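Local coordinates for oxidoreductase, short chain dehydrogenase/reductase family protein (Bifidobacterium adolescentis L2-32, PDB 6OW4), which is a 20beta-hydroxysteroid dehydrogenase, an NADH-dependent oxidoreductase of the short-chain dehydrogenase/reductase family, at residues Arg42-Gly48 against Asp123-Ala129; Asn94-Leu98 against Gln114-Leu119; Asn188-Gly192 against Ala249-Val253; Glu252-Met256 against Asp288-Phe294. All blocks are in the same frame, centred on the assembly; numbering follows the deposited sequence. Where two conformers were deposited one is given.

Interaction 1: Arg42-Gly48 against Asp123-Ala129; sequences RKGFVTG and DFAFLNA. With NAD (nicotinamide-adenine-dinucleotide), chain N.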
# COMPACT_ATOMS: atom_id res chain seq x y z
N ARG F 42 -15.38 27.49 14.72
CA ARG F 42 -15.58 26.49 13.64
C ARG F 42 -16.89 25.74 13.87
O ARG F 42 -17.30 25.61 15.05
CB ARG F 42 -14.39 25.52 13.57
CG ARG F 42 -13.16 26.11 12.91
CD ARG F 42 -12.08 25.07 12.62
NE ARG F 42 -12.49 24.11 11.60
CZ ARG F 42 -11.68 23.22 11.03
NH1 ARG F 42 -10.40 23.16 11.36
NH2 ARG F 42 -12.15 22.38 10.12
N LYS F 43 -17.51 25.28 12.79
CA LYS F 43 -18.84 24.61 12.78
C LYS F 43 -18.77 23.41 11.83
O LYS F 43 -18.07 23.50 10.81
CB LYS F 43 -19.92 25.60 12.36
CG LYS F 43 -19.85 26.96 13.03
CD LYS F 43 -20.96 27.89 12.62
CE LYS F 43 -20.85 29.25 13.28
NZ LYS F 43 -21.67 30.26 12.57
N GLY F 44 -19.48 22.32 12.18
CA GLY F 44 -19.49 21.08 11.39
C GLY F 44 -20.50 20.09 11.95
O GLY F 44 -21.19 20.44 12.92
N PHE F 45 -20.58 18.90 11.36
CA PHE F 45 -21.53 17.83 11.77
C PHE F 45 -20.82 16.48 11.84
O PHE F 45 -19.75 16.31 11.22
CB PHE F 45 -22.74 17.81 10.82
CG PHE F 45 -22.46 17.35 9.41
CD1 PHE F 45 -22.11 18.26 8.42
CD2 PHE F 45 -22.56 16.01 9.07
CE1 PHE F 45 -21.87 17.83 7.13
CE2 PHE F 45 -22.32 15.59 7.77
CZ PHE F 45 -21.97 16.50 6.80
N VAL F 46 -21.41 15.56 12.60
CA VAL F 46 -20.93 14.17 12.83
C VAL F 46 -22.09 13.22 12.56
O VAL F 46 -23.15 13.39 13.21
CB VAL F 46 -20.38 14.00 14.26
CG1 VAL F 46 -19.98 12.56 14.54
CG2 VAL F 46 -19.23 14.95 14.55
N THR F 47 -21.92 12.26 11.65
CA THR F 47 -22.93 11.24 11.29
C THR F 47 -22.69 10.01 12.17
O THR F 47 -21.55 9.84 12.63
CB THR F 47 -22.90 10.90 9.79
OG1 THR F 47 -21.79 10.05 9.54
CG2 THR F 47 -22.82 12.13 8.92
N GLY F 48 -23.72 9.19 12.39
CA GLY F 48 -23.70 8.07 13.34
C GLY F 48 -23.35 8.55 14.75
O GLY F 48 -22.65 7.81 15.46
N ASP F 123 -17.44 23.77 8.39
CA ASP F 123 -15.96 23.84 8.31
C ASP F 123 -15.39 22.42 8.30
O ASP F 123 -14.33 22.21 7.68
CB ASP F 123 -15.36 24.62 9.48
CG ASP F 123 -15.76 26.08 9.52
OD1 ASP F 123 -15.28 26.86 8.67
OD2 ASP F 123 -16.57 26.44 10.41
N PHE F 124 -16.05 21.47 8.98
CA PHE F 124 -15.63 20.05 9.06
C PHE F 124 -16.86 19.14 8.98
O PHE F 124 -17.98 19.59 9.31
CB PHE F 124 -14.86 19.79 10.35
CG PHE F 124 -15.68 19.98 11.61
CD1 PHE F 124 -16.39 18.92 12.15
CD2 PHE F 124 -15.75 21.21 12.23
CE1 PHE F 124 -17.15 19.10 13.30
CE2 PHE F 124 -16.50 21.39 13.38
CZ PHE F 124 -17.20 20.33 13.91
N ALA F 125 -16.65 17.89 8.58
CA ALA F 125 -17.68 16.82 8.54
C ALA F 125 -17.01 15.49 8.90
O ALA F 125 -16.03 15.12 8.24
CB ALA F 125 -18.32 16.77 7.18
N PHE F 126 -17.52 14.82 9.94
CA PHE F 126 -17.11 13.45 10.34
C PHE F 126 -18.19 12.48 9.86
O PHE F 126 -19.22 12.31 10.54
CB PHE F 126 -16.86 13.37 11.85
CG PHE F 126 -16.36 12.03 12.33
CD1 PHE F 126 -15.49 11.27 11.56
CD2 PHE F 126 -16.74 11.53 13.57
CE1 PHE F 126 -15.03 10.04 12.00
CE2 PHE F 126 -16.27 10.30 14.01
CZ PHE F 126 -15.42 9.56 13.23
N LEU F 127 -17.94 11.86 8.70
CA LEU F 127 -18.91 11.00 7.97
C LEU F 127 -18.72 9.56 8.45
O LEU F 127 -18.08 8.76 7.75
CB LEU F 127 -18.66 11.18 6.47
CG LEU F 127 -18.59 12.64 6.02
CD1 LEU F 127 -17.74 12.79 4.77
CD2 LEU F 127 -19.98 13.21 5.80
N ASN F 128 -19.26 9.28 9.64
CA ASN F 128 -18.95 8.09 10.48
C ASN F 128 -20.04 7.03 10.32
O ASN F 128 -19.73 5.84 10.51
CB ASN F 128 -18.76 8.52 11.94
CG ASN F 128 -18.66 7.36 12.91
OD1 ASN F 128 -17.67 6.64 12.91
ND2 ASN F 128 -19.68 7.19 13.74
N ALA F 129 -21.28 7.43 9.99
CA ALA F 129 -22.43 6.52 9.80
C ALA F 129 -22.00 5.31 8.97
O ALA F 129 -21.44 5.50 7.88
CB ALA F 129 -23.58 7.25 9.15
PA NAD N . -22.46 2.00 15.91
O1A NAD N . -23.26 0.94 15.23
O2A NAD N . -23.16 2.43 17.21
O5B NAD N . -22.28 3.28 14.99
C5B NAD N . -22.89 3.34 13.69
C4B NAD N . -23.91 4.52 13.71
O4B NAD N . -24.29 4.82 12.22
C3B NAD N . -24.98 4.23 14.32
O3B NAD N . -25.33 5.24 15.33
C2B NAD N . -26.19 4.16 13.18
O2B NAD N . -27.45 4.61 13.76
C1B NAD N . -25.82 4.92 12.23
N9A NAD N . -26.39 4.42 10.94
C8A NAD N . -26.40 3.26 10.24
N7A NAD N . -27.12 3.46 9.11
C5A NAD N . -27.56 4.74 9.12
C6A NAD N . -28.34 5.46 8.20
N6A NAD N . -28.97 5.17 6.95
N1A NAD N . -28.64 6.75 8.44
C2A NAD N . -28.19 7.37 9.58
N3A NAD N . -27.42 6.66 10.49
C4A NAD N . -27.11 5.35 10.25
O3 NAD N . -20.97 1.39 16.26
PN NAD N . -19.60 2.20 16.03
O1N NAD N . -18.47 1.36 16.56
O2N NAD N . -19.66 3.53 16.79
O5D NAD N . -19.38 2.42 14.47
C5D NAD N . -19.22 3.73 13.93
C4D NAD N . -18.46 3.64 12.58
O4D NAD N . -17.26 3.17 12.78
C3D NAD N . -19.15 2.68 11.63
O3D NAD N . -19.19 3.22 10.37
C2D NAD N . -18.25 1.41 11.65
O2D NAD N . -18.42 0.70 10.35
C1D NAD N . -17.06 1.87 11.83
N1N NAD N . -16.12 0.95 12.48
C2N NAD N . -16.28 0.60 13.81
C3N NAD N . -15.38 -0.28 14.42
C7N NAD N . -15.55 -0.69 15.91
O7N NAD N . -15.15 -1.78 16.28
N7N NAD N . -16.16 0.18 16.85
C4N NAD N . -14.32 -0.79 13.70
C5N NAD N . -14.15 -0.44 12.37
C6N NAD N . -15.06 0.44 11.77
O HOH W 1 -20.86 5.68 15.79
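Strands 42-47 and 124-127 run side by side and parallel, 4° apart with axes 4.8 Å from each other, and Phe-45 pairs with Ala-125 and Val-46 with Phe-126. They are neighbouring central strands of the Rossmann fold. Phe-126 N donates to Phe-45 O at 3.0 Å, and Thr-47 N donates to Phe-126 O at 2.9 Å. Near Gly-44 the backbone bonds weaken. There the Phe-124 ring lies flat over the neighbouring strand, with Gly-44 CA 3.5 Å from the ring centroid, a CH-pi contact over the face. Phe-124 CG sits between the backbone N and the carbonyl carbon (chi1 65°), which folds the ring across Gly-44. A serine at Phe-124 would probably uncover the Gly-44 backbone and open a gap beside Leu-61 of helix 52-63. On the other face of the sheet, Ala-125 CB lies over the Phe-45 ring, 3.7 Å from Phe-45 CZ. Just before strand 124-127, Asp-123 OD2 accepts from Lys-43 N at 2.8 Å on its anti lone pair. At the other end, NAD O3D donates to Asn-128 O at 2.7 Å, while Asn-128 OD1 is bonded to Thr-179. Beside it, Ala-129 N points almost straight at Thr-47 OG1, at 2.7 Å and 175°.

Interaction 2: Asn94-Leu98 against Gln114-Leu119; sequences NVIAL and QLVEQL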
# COMPACT_ATOMS: atom_id res chain seq x y z
N ASN F 94 -22.69 25.49 20.70
CA ASN F 94 -23.95 25.23 19.95
C ASN F 94 -23.87 23.81 19.36
O ASN F 94 -23.50 23.68 18.17
CB ASN F 94 -24.22 26.29 18.89
CG ASN F 94 -25.53 26.09 18.17
OD1 ASN F 94 -26.49 25.59 18.74
ND2 ASN F 94 -25.58 26.48 16.90
N VAL F 95 -24.20 22.80 20.17
CA VAL F 95 -24.30 21.37 19.76
C VAL F 95 -25.78 21.05 19.57
O VAL F 95 -26.49 20.90 20.58
CB VAL F 95 -23.63 20.43 20.79
CG1 VAL F 95 -23.61 18.99 20.30
CG2 VAL F 95 -22.23 20.89 21.15
N ILE F 96 -26.23 20.98 18.31
CA ILE F 96 -27.66 20.72 17.92
C ILE F 96 -27.81 19.25 17.52
O ILE F 96 -26.78 18.54 17.45
CB ILE F 96 -28.11 21.68 16.80
CG1 ILE F 96 -27.45 21.36 15.46
CG2 ILE F 96 -27.88 23.13 17.21
CD1 ILE F 96 -28.10 22.03 14.27
N ALA F 97 -29.05 18.82 17.28
CA ALA F 97 -29.41 17.46 16.82
C ALA F 97 -30.23 17.55 15.53
O ALA F 97 -31.21 18.32 15.51
CB ALA F 97 -30.18 16.74 17.90
N LEU F 98 -29.82 16.82 14.49
CA LEU F 98 -30.51 16.73 13.18
C LEU F 98 -30.56 15.26 12.74
O LEU F 98 -29.49 14.68 12.51
CB LEU F 98 -29.76 17.58 12.15
CG LEU F 98 -29.79 19.09 12.39
CD1 LEU F 98 -28.80 19.80 11.48
CD2 LEU F 98 -31.19 19.65 12.19
N GLN F 114 -30.80 22.43 6.67
CA GLN F 114 -30.88 22.68 8.14
C GLN F 114 -29.48 22.93 8.71
O GLN F 114 -29.36 23.77 9.62
CB GLN F 114 -31.59 21.53 8.85
CG GLN F 114 -33.09 21.48 8.56
CD GLN F 114 -33.72 22.84 8.67
OE1 GLN F 114 -33.65 23.49 9.72
NE2 GLN F 114 -34.32 23.30 7.59
N LEU F 115 -28.46 22.22 8.20
CA LEU F 115 -27.04 22.44 8.57
C LEU F 115 -26.67 23.91 8.34
O LEU F 115 -26.11 24.53 9.26
CB LEU F 115 -26.14 21.51 7.76
CG LEU F 115 -26.06 20.06 8.26
CD1 LEU F 115 -25.35 19.18 7.24
CD2 LEU F 115 -25.36 19.98 9.61
N VAL F 116 -27.00 24.45 7.16
CA VAL F 116 -26.69 25.85 6.76
C VAL F 116 -27.49 26.82 7.64
O VAL F 116 -26.88 27.78 8.15
CB VAL F 116 -26.97 26.09 5.26
CG1 VAL F 116 -26.81 27.55 4.87
CG2 VAL F 116 -26.09 25.22 4.37
N GLU F 117 -28.79 26.56 7.83
CA GLU F 117 -29.74 27.49 8.50
C GLU F 117 -29.52 27.48 10.02
O GLU F 117 -29.30 28.56 10.59
CB GLU F 117 -31.19 27.12 8.17
CG GLU F 117 -31.64 27.59 6.80
CD GLU F 117 -33.11 27.36 6.50
OE1 GLU F 117 -33.75 26.60 7.25
OE2 GLU F 117 -33.61 27.95 5.52
N GLN F 118 -29.60 26.30 10.65
CA GLN F 118 -29.60 26.15 12.13
C GLN F 118 -28.18 26.39 12.69
O GLN F 118 -28.08 27.00 13.77
CB GLN F 118 -30.13 24.78 12.55
CG GLN F 118 -31.60 24.57 12.20
CD GLN F 118 -32.20 23.33 12.82
OE1 GLN F 118 -31.65 22.74 13.75
NE2 GLN F 118 -33.35 22.92 12.30
N LEU F 119 -27.15 25.94 11.97
CA LEU F 119 -25.74 25.94 12.45
C LEU F 119 -25.00 27.19 11.94
O LEU F 119 -24.34 27.86 12.76
CB LEU F 119 -25.05 24.66 11.98
CG LEU F 119 -24.06 24.03 12.96
CD1 LEU F 119 -24.74 23.63 14.26
CD2 LEU F 119 -23.38 22.82 12.33
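Leu-98 and Ile-96 press their side chains against Leu-115, Gln-118 and Leu-119 of helix 105-119. The tightly packed part is apolar and faces inward. Ile-96 CG1 lies between the backbone N and the carbonyl carbon (chi1 70°), and from there CD1 reaches Leu-119 CD1 at 3.7 Å. One branch of Leu-98, CD1, meets Leu-115 CD2 at 3.9 Å. Leu-115 also packs on Ala-69 of strand 66-72 and on Ile-162 of helix 142-170. This joins the contact to the core.

The strand and the helix run nearly antiparallel, at 158°, with their axes 10.4 Å apart. They are the first two elements of a beta-alpha-beta crossover of the Rossmann fold. Strand 96-99 is the edge strand of the parallel sheet in this chain. The crossover carries the chain on to strand 124-127.

The solvent side is a polar rim. Gln-118 is extended and runs alongside Leu-98, head to tail. Its OE1 rests 3.5 Å from Leu-98 CD2, the other branch of that leucine, and 3.7 Å from Ile-96 CD1. The NE2 end of the amide finds a partner on its own helix. Gln-118 NE2 donates to Gln-114 OE1 at 2.7 Å, with a bent angle of 138°. Gln-114 NE2 in turn is bonded to Glu-110. The loose end is at Asn-94, where ND2 only brushes Leu-119 CD1, at 4.0 Å.

Interaction 3: Asn188-Gly192 against Ala249-Val253; sequences NYMMG and AMLEV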
# COMPACT_ATOMS: atom_id res chain seq x y z
N ASN F 188 -10.56 -9.50 8.22
CA ASN F 188 -10.35 -9.62 9.69
C ASN F 188 -10.14 -11.10 10.03
O ASN F 188 -11.01 -11.92 9.70
CB ASN F 188 -11.51 -9.03 10.49
CG ASN F 188 -11.74 -7.56 10.22
OD1 ASN F 188 -11.24 -7.01 9.24
ND2 ASN F 188 -12.51 -6.91 11.08
N TYR F 189 -9.00 -11.42 10.66
CA TYR F 189 -8.55 -12.79 10.98
C TYR F 189 -9.26 -13.29 12.25
O TYR F 189 -9.30 -12.53 13.24
CB TYR F 189 -7.03 -12.82 11.14
CG TYR F 189 -6.48 -14.06 11.79
CD1 TYR F 189 -6.19 -15.19 11.04
CD2 TYR F 189 -6.26 -14.11 13.16
CE1 TYR F 189 -5.69 -16.34 11.64
CE2 TYR F 189 -5.76 -15.25 13.77
CZ TYR F 189 -5.48 -16.37 13.00
OH TYR F 189 -4.99 -17.49 13.60
N MET F 190 -9.78 -14.52 12.21
CA MET F 190 -10.38 -15.23 13.38
C MET F 190 -10.06 -16.72 13.29
O MET F 190 -10.90 -17.48 12.77
CB MET F 190 -11.90 -15.03 13.44
CG MET F 190 -12.32 -13.69 14.01
SD MET F 190 -11.85 -13.47 15.74
CE MET F 190 -13.09 -14.47 16.56
N MET F 191 -8.87 -17.11 13.78
CA MET F 191 -8.45 -18.52 14.01
C MET F 191 -8.63 -19.35 12.73
O MET F 191 -9.41 -20.32 12.76
CB MET F 191 -9.25 -19.14 15.16
CG MET F 191 -9.06 -18.41 16.48
SD MET F 191 -10.15 -19.05 17.78
CE MET F 191 -9.46 -20.69 18.02
N GLY F 192 -7.93 -18.97 11.65
CA GLY F 192 -7.88 -19.71 10.38
C GLY F 192 -8.79 -19.11 9.32
O GLY F 192 -8.36 -19.02 8.15
N ALA F 249 -9.38 -14.07 22.24
CA ALA F 249 -9.19 -14.74 20.94
C ALA F 249 -9.04 -13.70 19.83
O ALA F 249 -8.16 -13.88 18.96
CB ALA F 249 -10.33 -15.69 20.65
N MET F 250 -9.87 -12.65 19.85
CA MET F 250 -9.90 -11.55 18.85
C MET F 250 -8.59 -10.74 18.90
O MET F 250 -8.16 -10.27 17.83
CB MET F 250 -11.07 -10.60 19.10
CG MET F 250 -12.42 -11.19 18.74
SD MET F 250 -13.78 -10.17 19.35
CE MET F 250 -13.89 -8.95 18.04
N LEU F 251 -8.00 -10.58 20.09
CA LEU F 251 -6.81 -9.72 20.33
C LEU F 251 -5.51 -10.53 20.19
O LEU F 251 -4.44 -9.97 20.51
CB LEU F 251 -6.92 -9.09 21.72
CG LEU F 251 -8.18 -8.25 21.96
CD1 LEU F 251 -8.20 -7.73 23.39
CD2 LEU F 251 -8.27 -7.10 20.98
N GLU F 252 -5.60 -11.78 19.73
CA GLU F 252 -4.44 -12.61 19.27
C GLU F 252 -3.49 -11.74 18.44
O GLU F 252 -2.29 -11.67 18.78
CB GLU F 252 -4.92 -13.77 18.40
CG GLU F 252 -5.18 -15.06 19.16
CD GLU F 252 -5.48 -16.25 18.25
OE1 GLU F 252 -4.70 -16.48 17.31
OE2 GLU F 252 -6.50 -16.92 18.48
N VAL F 253 -4.04 -11.07 17.42
CA VAL F 253 -3.28 -10.41 16.32
C VAL F 253 -3.26 -8.89 16.54
O VAL F 253 -3.02 -8.16 15.56
CB VAL F 253 -3.89 -10.77 14.94
CG1 VAL F 253 -3.64 -12.24 14.60
CG2 VAL F 253 -5.37 -10.45 14.86
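Tyr-189 and Val-253 make the closest apolar contact, with Tyr-189 CD2 3.5 Å from Val-253 CG1. The tyrosine CG lies anti to the backbone N (chi1 166°), which sends the ring out to the 249-253 segment. The methionine contacts are looser. Met-190 SD lies 3.8 Å from Met-250 CG, and the Met-190 chain bends twice to reach it. Met-191 SD is 4.4 Å from Ala-249 CB. The Met-250 side chain is about 7 Å from the bound NAD.

The Glu-252 carboxylate touches the 188-192 segment without bonding to it. OE1 lies at the edge of the Tyr-189 ring, with the carboxylate plane 77° from the ring. Glu-252 OE2 meets Met-191 CG at 3.6 Å.

A second subunit joins in: its Phe-294 stacks edge-to-face on Tyr-189. Glu-252 O makes a weak hydrogen bond with Tyr-189 OH of the second subunit. With an alanine in place of Tyr-189, Val-253 is likely to lose its cover, and Phe-294 of the second subunit its ring partner.

As in other short-chain dehydrogenases, the region around helix 244-250 probably borders the substrate site. The contact joins the hairpin of strands 189-190 and 193-194 to the last turn of that helix and the loop that follows it, between strand 223-230 and helix 262-273.

Interaction 4: Glu252-Met256 against Asp288-Phe294; sequences EVVPM and DGGYSVF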
# COMPACT_ATOMS: atom_id res chain seq x y z
N GLU F 252 -5.60 -11.78 19.73
CA GLU F 252 -4.44 -12.61 19.27
C GLU F 252 -3.49 -11.74 18.44
O GLU F 252 -2.29 -11.67 18.78
CB GLU F 252 -4.92 -13.77 18.40
CG GLU F 252 -5.18 -15.06 19.16
CD GLU F 252 -5.48 -16.25 18.25
OE1 GLU F 252 -4.70 -16.48 17.31
OE2 GLU F 252 -6.50 -16.92 18.48
N VAL F 253 -4.04 -11.07 17.42
CA VAL F 253 -3.28 -10.41 16.32
C VAL F 253 -3.26 -8.89 16.54
O VAL F 253 -3.02 -8.16 15.56
CB VAL F 253 -3.89 -10.77 14.94
CG1 VAL F 253 -3.64 -12.24 14.60
CG2 VAL F 253 -5.37 -10.45 14.86
N VAL F 254 -3.49 -8.43 17.78
CA VAL F 254 -3.33 -7.01 18.19
C VAL F 254 -2.20 -6.95 19.22
O VAL F 254 -2.40 -7.31 20.38
CB VAL F 254 -4.64 -6.42 18.75
CG1 VAL F 254 -4.50 -4.94 19.11
CG2 VAL F 254 -5.80 -6.61 17.78
N PRO F 255 -0.99 -6.50 18.83
CA PRO F 255 0.15 -6.43 19.75
C PRO F 255 -0.15 -5.79 21.11
O PRO F 255 0.38 -6.27 22.10
CB PRO F 255 1.15 -5.56 18.98
CG PRO F 255 0.86 -5.85 17.53
CD PRO F 255 -0.64 -6.07 17.47
N MET F 256 -0.97 -4.74 21.14
CA MET F 256 -1.32 -3.98 22.37
C MET F 256 -2.25 -4.82 23.26
O MET F 256 -2.38 -4.47 24.45
CB MET F 256 -1.97 -2.63 22.04
CG MET F 256 -0.97 -1.59 21.57
SD MET F 256 -1.64 0.09 21.42
CE MET F 256 -2.14 0.40 23.12
N ASP F 288 -5.42 1.03 15.44
CA ASP F 288 -5.71 -0.42 15.54
C ASP F 288 -4.80 -1.13 16.55
O ASP F 288 -4.85 -2.38 16.59
CB ASP F 288 -5.58 -1.08 14.16
CG ASP F 288 -4.18 -1.02 13.57
OD1 ASP F 288 -3.29 -0.42 14.20
OD2 ASP F 288 -3.99 -1.58 12.47
N GLY F 289 -4.01 -0.39 17.33
CA GLY F 289 -3.08 -0.94 18.33
C GLY F 289 -2.07 -1.91 17.73
O GLY F 289 -1.65 -2.84 18.45
N GLY F 290 -1.68 -1.69 16.47
CA GLY F 290 -0.62 -2.45 15.78
C GLY F 290 -1.14 -3.65 15.00
O GLY F 290 -0.30 -4.46 14.56
N TYR F 291 -2.46 -3.78 14.83
CA TYR F 291 -3.10 -4.90 14.10
C TYR F 291 -2.47 -5.03 12.70
O TYR F 291 -2.13 -6.17 12.30
CB TYR F 291 -4.62 -4.72 13.98
CG TYR F 291 -5.31 -5.82 13.21
CD1 TYR F 291 -5.30 -5.84 11.82
CD2 TYR F 291 -5.95 -6.86 13.86
CE1 TYR F 291 -5.92 -6.85 11.10
CE2 TYR F 291 -6.58 -7.88 13.16
CZ TYR F 291 -6.56 -7.88 11.77
OH TYR F 291 -7.17 -8.88 11.07
N SER F 292 -2.30 -3.90 12.00
CA SER F 292 -1.87 -3.83 10.58
C SER F 292 -0.46 -4.38 10.39
O SER F 292 -0.09 -4.65 9.23
CB SER F 292 -1.95 -2.42 10.05
OG SER F 292 -0.91 -1.61 10.59
N VAL F 293 0.32 -4.51 11.47
CA VAL F 293 1.71 -5.06 11.44
C VAL F 293 1.63 -6.55 11.08
O VAL F 293 2.50 -7.01 10.33
CB VAL F 293 2.45 -4.84 12.77
CG1 VAL F 293 3.83 -5.48 12.75
CG2 VAL F 293 2.55 -3.36 13.13
N PHE F 294 0.63 -7.26 11.63
CA PHE F 294 0.34 -8.68 11.32
C PHE F 294 -0.63 -8.75 10.13
O PHE F 294 -0.31 -9.35 9.10
CB PHE F 294 -0.24 -9.40 12.54
CG PHE F 294 0.67 -9.46 13.74
CD1 PHE F 294 1.99 -9.89 13.61
CD2 PHE F 294 0.22 -9.12 15.00
CE1 PHE F 294 2.83 -9.96 14.71
CE2 PHE F 294 1.06 -9.18 16.10
CZ PHE F 294 2.36 -9.61 15.95
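Val-253 and Tyr-291 lie alongside each other with the same heading, and Val-253 CG2 is 3.3 Å from Tyr-291 CE2. The Val-254 side chain crosses that of Tyr-291 at about a right angle, with CG2 at the ring edge, 3.9 Å from Tyr-291 CD2. The Tyr-291 OH is bonded to Tyr-189 N. Pro-255 and Phe-294 pass alongside with opposite headings, and Pro-255 CG is 3.6 Å from Phe-294 CE2. Phe-294 also turns an edge to Val-253 O, whose nearest ring atom is CD2 at 3.4 Å. That buried oxygen has no hydrogen-bond partner. It does receive a CA-H...O contact from Tyr-291 CA. Pro-255 CD rests on the backbone, 3.3 Å from Gly-290 O, and a weak hydrogen bond runs from Met-256 N to Gly-289 O.

Asp-288 holds the turn from within. Its OD1 takes Gly-290 N at 3.1 Å and its OD2 takes Ser-292 N at 2.9 Å, each from above the carboxylate plane. The first bond makes an Asx turn, set in a type I' beta turn from Asp-288 to Tyr-291. It is the turn that follows the last sheet strand, 284-287, and leads the C-terminal tail into contacts with two other subunits of the tetramer.

Overall arrangement
From the N terminus, the chain first passes through strand 42-47, and interaction 1 closes a long loop when strand 124-127 joins it at the centre of the sheet. Interaction 2 lies within that loop, between edge strand 96-99 and helix 105-119. The two touch, for instance through Phe-45 and Leu-115. Interactions 3 and 4 come later, about 28 to 32 Å centre to centre from interaction 1. Interaction 3 closes the excursion from the 189-190 hairpin to helix 244-250. Interaction 4 starts on shared residues, Glu-252 and Val-253, and closes the path through helix 262-273 and strand 284-287 to the C-terminal turn. Both touch the second subunit, across the chain's centre from interaction 2.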